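2OG-Fe dioxygenase family protein (Methylibium petroleiphilum, PDB 3PL0) probably acts as an iron- and 2-oxoglutarate-dependent dioxygenase, built on a cupin-type double-stranded beta-helix. Local coordinates at residues A165-D171 against D214-E220; F172-I178 against P206-L212. One frame throughout, in Å; residues are numbered along the deposited sequence.

Contact 1 of 2, residues A165-D171 against D214-E220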
loop_
_atom_site.group_PDB
_atom_site.type_symbol
_atom_site.label_atom_id
_atom_site.label_comp_id
_atom_site.label_asym_id
_atom_site.label_seq_id
_atom_site.Cartn_x
_atom_site.Cartn_y
_atom_site.Cartn_z
ATOM N N ALA A 165 -5.546 14.710 1.165
ATOM C CA ALA A 165 -4.472 13.841 0.673
ATOM C C ALA A 165 -3.312 13.795 1.650
ATOM O O ALA A 165 -3.002 14.786 2.277
ATOM C CB ALA A 165 -4.007 14.261 -0.709
ATOM N N HIS A 166 -2.660 12.647 1.753
ATOM C CA HIS A 166 -1.558 12.490 2.703
ATOM C C HIS A 166 -0.306 11.889 2.052
ATOM O O HIS A 166 -0.361 11.282 0.965
ATOM C CB HIS A 166 -2.016 11.582 3.874
ATOM C CG HIS A 166 -2.236 10.161 3.461
ATOM N ND1 HIS A 166 -3.406 9.730 2.870
ATOM C CD2 HIS A 166 -1.419 9.083 3.500
ATOM C CE1 HIS A 166 -3.307 8.442 2.587
ATOM N NE2 HIS A 166 -2.107 8.027 2.953
ATOM N N ARG A 167 0.830 12.061 2.726
ATOM C CA ARG A 167 1.936 11.159 2.525
ATOM C C ARG A 167 2.093 10.203 3.720
ATOM O O ARG A 167 1.418 10.329 4.741
ATOM C CB ARG A 167 3.222 11.918 2.231
ATOM C CG ARG A 167 3.774 12.728 3.376
ATOM C CD ARG A 167 5.048 13.454 2.967
ATOM N NE ARG A 167 6.173 12.544 2.796
ATOM C CZ ARG A 167 7.187 12.402 3.653
ATOM N NH1 ARG A 167 7.264 13.155 4.753
ATOM N NH2 ARG A 167 8.147 11.505 3.403
ATOM N N ASP A 168 2.990 9.242 3.590
ATOM C CA ASP A 168 3.108 8.208 4.594
ATOM C C ASP A 168 4.356 8.368 5.502
ATOM O O ASP A 168 4.555 7.602 6.423
ATOM C CB ASP A 168 3.087 6.855 3.922
ATOM C CG ASP A 168 1.772 6.572 3.219
ATOM O OD1 ASP A 168 1.479 7.198 2.166
ATOM O OD2 ASP A 168 1.063 5.695 3.706
ATOM N N GLY A 169 5.201 9.345 5.201
ATOM C CA GLY A 169 6.365 9.634 6.021
ATOM C C GLY A 169 7.535 8.703 5.786
ATOM O O GLY A 169 8.371 8.544 6.678
ATOM N N VAL A 170 7.595 8.124 4.581
ATOM C CA VAL A 170 8.596 7.135 4.226
ATOM C C VAL A 170 9.285 7.603 2.944
ATOM O O VAL A 170 9.100 8.728 2.519
ATOM C CB VAL A 170 7.937 5.730 4.068
ATOM C CG1 VAL A 170 7.329 5.237 5.403
ATOM C CG2 VAL A 170 6.841 5.725 2.962
ATOM N N ASP A 171 10.032 6.738 2.287
ATOM C CA ASP A 171 10.618 7.076 0.994
ATOM C C ASP A 171 9.708 6.719 -0.196
ATOM O O ASP A 171 9.490 7.546 -1.087
ATOM C CB ASP A 171 11.952 6.389 0.822
ATOM C CG ASP A 171 13.049 7.083 1.621
ATOM O OD1 ASP A 171 13.673 8.005 1.053
ATOM O OD2 ASP A 171 13.205 6.754 2.810
ATOM N N ASP A 214 7.057 8.876 -2.072
ATOM C CA ASP A 214 6.393 9.517 -0.945
ATOM C C ASP A 214 6.913 10.916 -0.621
ATOM O O ASP A 214 6.305 11.639 0.151
ATOM C CB ASP A 214 6.521 8.633 0.288
ATOM C CG ASP A 214 5.519 8.972 1.335
ATOM O OD1 ASP A 214 4.291 8.921 1.029
ATOM O OD2 ASP A 214 5.951 9.325 2.452
ATOM N N GLN A 215 8.046 11.291 -1.202
ATOM C CA GLN A 215 8.578 12.659 -1.032
ATOM C C GLN A 215 8.112 13.620 -2.140
ATOM O O GLN A 215 8.408 14.793 -2.090
ATOM C CB GLN A 215 10.125 12.620 -0.957
ATOM C CG GLN A 215 10.632 11.827 0.286
ATOM C CD GLN A 215 12.160 11.803 0.416
ATOM O OE1 GLN A 215 12.888 12.383 -0.388
ATOM N NE2 GLN A 215 12.636 11.113 1.425
ATOM N N GLN A 216 7.402 13.123 -3.144
ATOM C CA GLN A 216 7.032 13.956 -4.297
ATOM C C GLN A 216 5.541 14.051 -4.572
ATOM O O GLN A 216 5.104 14.962 -5.244
ATOM C CB GLN A 216 7.701 13.390 -5.524
ATOM C CG GLN A 216 9.201 13.625 -5.530
ATOM C CD GLN A 216 9.534 15.103 -5.561
ATOM O OE1 GLN A 216 8.976 15.850 -6.367
ATOM N NE2 GLN A 216 10.425 15.537 -4.670
ATOM N N VAL A 217 4.761 13.094 -4.077
ATOM C CA VAL A 217 3.325 13.070 -4.308
ATOM C C VAL A 217 2.619 12.805 -2.974
ATOM O O VAL A 217 3.243 12.354 -1.973
ATOM C CB VAL A 217 2.935 12.007 -5.357
ATOM C CG1 VAL A 217 3.602 12.313 -6.702
ATOM C CG2 VAL A 217 3.315 10.606 -4.852
ATOM N N ILE A 218 1.348 13.193 -2.959
ATOM C CA ILE A 218 0.417 12.834 -1.898
ATOM C C ILE A 218 -0.770 12.096 -2.526
ATOM O O ILE A 218 -0.991 12.155 -3.736
ATOM C CB ILE A 218 -0.029 14.038 -1.049
ATOM C CG1 ILE A 218 -0.754 15.105 -1.904
ATOM C CG2 ILE A 218 1.196 14.642 -0.244
ATOM C CD1 ILE A 218 -1.276 16.268 -1.084
ATOM N N HIS A 219 -1.514 11.351 -1.718
ATOM C CA HIS A 219 -2.557 10.524 -2.290
ATOM C C HIS A 219 -3.692 10.298 -1.298
ATOM O O HIS A 219 -3.625 10.723 -0.123
ATOM C CB HIS A 219 -1.948 9.214 -2.795
ATOM C CG HIS A 219 -1.457 8.327 -1.692
ATOM N ND1 HIS A 219 -2.175 7.237 -1.227
ATOM C CD2 HIS A 219 -0.347 8.406 -0.918
ATOM C CE1 HIS A 219 -1.516 6.676 -0.223
ATOM N NE2 HIS A 219 -0.394 7.356 -0.028
ATOM N N GLU A 220 -4.753 9.670 -1.778
ATOM C CA GLU A 220 -5.978 9.497 -0.993
ATOM C C GLU A 220 -6.830 8.545 -1.750
ATOM O O GLU A 220 -6.540 8.221 -2.912
ATOM C CB GLU A 220 -6.702 10.852 -0.778
ATOM C CG GLU A 220 -7.257 11.458 -2.073
ATOM C CD GLU A 220 -7.937 12.775 -1.906
ATOM O OE1 GLU A 220 -7.569 13.557 -1.005
ATOM O OE2 GLU A 220 -8.782 13.080 -2.771
#
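The imidazole of His166 lies over one face of the His219 ring with its CE1 offset toward the rim; the ring planes meet at 52° with centroids 4.4 Å apart, an oblique pair. The backbones of the same two residues form a single antiparallel bridge, in which His166 N donates to His219 O and His219 N to His166 O, both at 2.9 Å. Both CG atoms sit between backbone N and carbonyl carbon (chi1 near 68°), and this shared torsion helps bring the rings together although each side chain leaves its backbone away from the opposite segment. His219 NE2 then donates to Asp168 OD1 at 2.9 Å, entering the syn lone pair, a bond that should limit rotation of the imidazole, whose plane lies 8° from that of the carboxylate. His166, Asp168 and His219 thus converge as a His-x-Asp pair plus a distal histidine, the pattern of the iron-binding facial triad in 2-oxoglutarate dioxygenases of cupin fold. This is consistent with a metal site of that kind, though the inference rests on the pattern and the geometry alone. Further along, the Asp214 carboxylate reaches into the loop 165-171. Its OD1 accepts Asp168 N through the syn lone pair, while OD2 takes Val170 N at 2.9 Å from above the carboxylate plane and a weak bond from Gly169 N. Arg167 completes the grip: NE donates to Asp214 O at 2.8 Å, and NH2 makes a salt bridge to Asp214 OD2 at 3.2 Å. Ala165 CB packs tightly on Ile218 CD1, at 3.4 Å, beside Phe191 of strand 183-192.

Contact 2 of 2, residues F172-I178 against P206-L212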
loop_
_atom_site.group_PDB
_atom_site.type_symbol
_atom_site.label_atom_id
_atom_site.label_comp_id
_atom_site.label_asym_id
_atom_site.label_seq_id
_atom_site.Cartn_x
_atom_site.Cartn_y
_atom_site.Cartn_z
ATOM N N PHE A 172 9.238 5.483 -0.228
ATOM C CA PHE A 172 8.372 4.963 -1.306
ATOM C C PHE A 172 7.257 4.122 -0.735
ATOM O O PHE A 172 7.418 3.491 0.336
ATOM C CB PHE A 172 9.161 4.128 -2.315
ATOM C CG PHE A 172 10.219 4.895 -3.012
ATOM C CD1 PHE A 172 9.921 5.660 -4.113
ATOM C CD2 PHE A 172 11.530 4.893 -2.536
ATOM C CE1 PHE A 172 10.891 6.391 -4.744
ATOM C CE2 PHE A 172 12.498 5.626 -3.156
ATOM C CZ PHE A 172 12.195 6.373 -4.258
ATOM N N VAL A 173 6.100 4.192 -1.416
ATOM C CA VAL A 173 4.946 3.385 -1.094
ATOM C C VAL A 173 4.445 2.616 -2.304
ATOM O O VAL A 173 4.479 3.128 -3.455
ATOM C CB VAL A 173 3.833 4.242 -0.514
ATOM C CG1 VAL A 173 2.610 3.358 -0.199
ATOM C CG2 VAL A 173 4.337 4.974 0.761
ATOM N N ALA A 174 4.019 1.372 -2.066
ATOM C CA ALA A 174 3.259 0.620 -3.059
ATOM C C ALA A 174 1.920 0.308 -2.479
ATOM O O ALA A 174 1.825 -0.276 -1.399
ATOM C CB ALA A 174 3.939 -0.687 -3.429
ATOM N N VAL A 175 0.873 0.696 -3.195
ATOM C CA VAL A 175 -0.493 0.271 -2.880
ATOM C C VAL A 175 -0.899 -0.815 -3.881
ATOM O O VAL A 175 -1.037 -0.548 -5.085
ATOM C CB VAL A 175 -1.483 1.422 -2.991
ATOM C CG1 VAL A 175 -2.919 0.926 -2.636
ATOM C CG2 VAL A 175 -1.069 2.596 -2.074
ATOM N N VAL A 176 -1.119 -2.027 -3.391
ATOM C CA VAL A 176 -1.454 -3.162 -4.261
ATOM C C VAL A 176 -2.966 -3.335 -4.127
ATOM O O VAL A 176 -3.481 -3.430 -3.010
ATOM C CB VAL A 176 -0.772 -4.458 -3.824
ATOM C CG1 VAL A 176 -1.164 -5.593 -4.778
ATOM C CG2 VAL A 176 0.729 -4.261 -3.746
ATOM N N PHE A 177 -3.684 -3.308 -5.250
ATOM C CA PHE A 177 -5.131 -3.562 -5.227
ATOM C C PHE A 177 -5.349 -5.047 -5.206
ATOM O O PHE A 177 -4.849 -5.762 -6.079
ATOM C CB PHE A 177 -5.832 -2.963 -6.424
ATOM C CG PHE A 177 -7.289 -3.238 -6.447
ATOM C CD1 PHE A 177 -8.135 -2.572 -5.571
ATOM C CD2 PHE A 177 -7.825 -4.135 -7.351
ATOM C CE1 PHE A 177 -9.490 -2.832 -5.552
ATOM C CE2 PHE A 177 -9.187 -4.408 -7.351
ATOM C CZ PHE A 177 -10.023 -3.759 -6.442
ATOM N N ILE A 178 -6.054 -5.530 -4.184
ATOM C CA ILE A 178 -6.198 -6.966 -3.972
ATOM C C ILE A 178 -7.566 -7.436 -4.494
ATOM O O ILE A 178 -7.644 -8.448 -5.162
ATOM C CB ILE A 178 -6.033 -7.287 -2.527
ATOM C CG1 ILE A 178 -4.600 -6.899 -2.079
ATOM C CG2 ILE A 178 -6.403 -8.739 -2.192
ATOM C CD1 ILE A 178 -3.487 -7.808 -2.645
ATOM N N PRO A 206 -7.365 -7.072 -9.761
ATOM C CA PRO A 206 -6.436 -7.495 -8.737
ATOM C C PRO A 206 -5.007 -7.539 -9.215
ATOM O O PRO A 206 -4.750 -7.871 -10.364
ATOM C CB PRO A 206 -6.930 -8.883 -8.381
ATOM C CG PRO A 206 -8.397 -8.796 -8.588
ATOM C CD PRO A 206 -8.561 -7.939 -9.799
ATOM N N TRP A 207 -4.100 -7.167 -8.323
ATOM C CA TRP A 207 -2.664 -7.092 -8.575
ATOM C C TRP A 207 -2.297 -5.920 -9.470
ATOM O O TRP A 207 -1.194 -5.892 -10.004
ATOM C CB TRP A 207 -2.107 -8.433 -9.103
ATOM C CG TRP A 207 -2.591 -9.512 -8.251
ATOM C CD1 TRP A 207 -3.468 -10.495 -8.593
ATOM C CD2 TRP A 207 -2.318 -9.677 -6.881
ATOM N NE1 TRP A 207 -3.728 -11.283 -7.520
ATOM C CE2 TRP A 207 -3.033 -10.804 -6.451
ATOM C CE3 TRP A 207 -1.470 -9.043 -5.977
ATOM C CZ2 TRP A 207 -2.969 -11.256 -5.165
ATOM C CZ3 TRP A 207 -1.410 -9.501 -4.704
ATOM C CH2 TRP A 207 -2.146 -10.584 -4.300
ATOM N N THR A 208 -3.195 -4.935 -9.600
ATOM C CA THR A 208 -2.782 -3.654 -10.085
ATOM C C THR A 208 -2.035 -2.978 -8.929
ATOM O O THR A 208 -2.503 -3.014 -7.786
ATOM C CB THR A 208 -3.964 -2.763 -10.567
ATOM O OG1 THR A 208 -4.745 -3.479 -11.547
ATOM C CG2 THR A 208 -3.397 -1.451 -11.176
ATOM N N VAL A 209 -0.871 -2.397 -9.225
ATOM C CA VAL A 209 -0.046 -1.722 -8.217
ATOM C C VAL A 209 0.237 -0.236 -8.493
ATOM O O VAL A 209 0.663 0.143 -9.560
ATOM C CB VAL A 209 1.246 -2.482 -7.992
ATOM C CG1 VAL A 209 1.981 -1.880 -6.820
ATOM C CG2 VAL A 209 0.909 -3.952 -7.745
ATOM N N LEU A 210 -0.001 0.604 -7.482
ATOM C CA LEU A 210 0.337 2.000 -7.546
ATOM C C LEU A 210 1.642 2.182 -6.798
ATOM O O LEU A 210 1.692 1.942 -5.596
ATOM C CB LEU A 210 -0.761 2.847 -6.886
ATOM C CG LEU A 210 -0.511 4.347 -6.652
ATOM C CD1 LEU A 210 -0.287 5.034 -7.983
ATOM C CD2 LEU A 210 -1.691 4.959 -5.881
ATOM N N LEU A 211 2.657 2.643 -7.508
ATOM C CA LEU A 211 3.962 2.999 -6.956
ATOM C C LEU A 211 4.003 4.497 -6.718
ATOM O O LEU A 211 3.592 5.270 -7.606
ATOM C CB LEU A 211 5.096 2.584 -7.900
ATOM C CG LEU A 211 5.137 1.073 -8.269
ATOM C CD1 LEU A 211 6.308 0.706 -9.178
ATOM C CD2 LEU A 211 5.101 0.156 -6.984
ATOM N N LEU A 212 4.452 4.917 -5.528
ATOM C CA LEU A 212 4.490 6.333 -5.124
ATOM C C LEU A 212 5.880 6.711 -4.558
ATOM O O LEU A 212 6.457 5.996 -3.755
ATOM C CB LEU A 212 3.469 6.612 -4.002
ATOM C CG LEU A 212 1.993 6.297 -4.256
ATOM C CD1 LEU A 212 1.206 6.270 -2.930
ATOM C CD2 LEU A 212 1.361 7.321 -5.233
#
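Strands 172-178 and 209-212 run antiparallel at 169°, their axes approaching to 4.6 Å, with Val173-Leu212 and Val175-Leu210 as hydrogen-bonded pairs and Ala174-Leu211 and Val176-Val209 as non-hydrogen-bonded ones. This ladder belongs to the large sheet of the double-stranded beta-helix: strand 237-246 pairs with the other edge of 172-181, and strand 24-27 with 209-213. Each hydrogen-bonded pair closes in both directions, the shortest bond being Leu212 N to Val173 O at 2.7 Å. The pattern continues past the last bridge, where Phe177 N donates to Thr208 O and Trp207 N returns a bond to Phe177 O, each at 2.8 Å. Trp207, in the loop leading into the strand, has positive phi (72°), which coincides with a skip in register: the CA of Phe177 is nearest that of Thr208, whereas the CA of Ile178 is nearest that of Pro206, passing over Trp207. On one face of the sheet, Val173, Val175, Leu210 and Leu212 gather; Leu212 CD1 approaches Val173 CB at 4.1 Å. The other face carries Ala174, Val176, Val209 and Leu211 and is covered in part by helix 118-134, whose Leu127 touches both Ala174 and Leu211. Here the methyl Leu211 CD2 meets Ala174 CB at 3.8 Å, and Val176 CG1 lies 4.0 Å from Val209 CG2. Val176 CG1, anti to the backbone N (chi1 -180°), also extends to the six-membered ring of Trp207, 3.7 Å from CE3. The indole is held from outside the pair as well, since its NE1 donates to Asp44. Ile178 completes the apolar cluster at this end, its CD1 set obliquely against the same indole, 3.4 Å from Trp207 CZ3.

Contact 2 is the core element, a buried and almost wholly apolar strand pair, its centre about 6 Å from the centre of the chain, whereas contact 1 is partly buried, its centre about 11 Å from that point, and dominated by carboxylates, imidazoles and a guanidinium. The buried areas are nearly equal, 654 and 657 Å², so chemistry rather than size separates them. Contact 2 relies on a regular backbone ladder; contact 1 has one bridge and depends on side-chain bonds to loop amides. They are continuous in the chain: 165-171 runs into 172-178, and 206-212 leads towards 214-220, nesting contact 2 within contact 1. They also touch, with His219 CD2 against Leu212 CD1 at 3.3 Å.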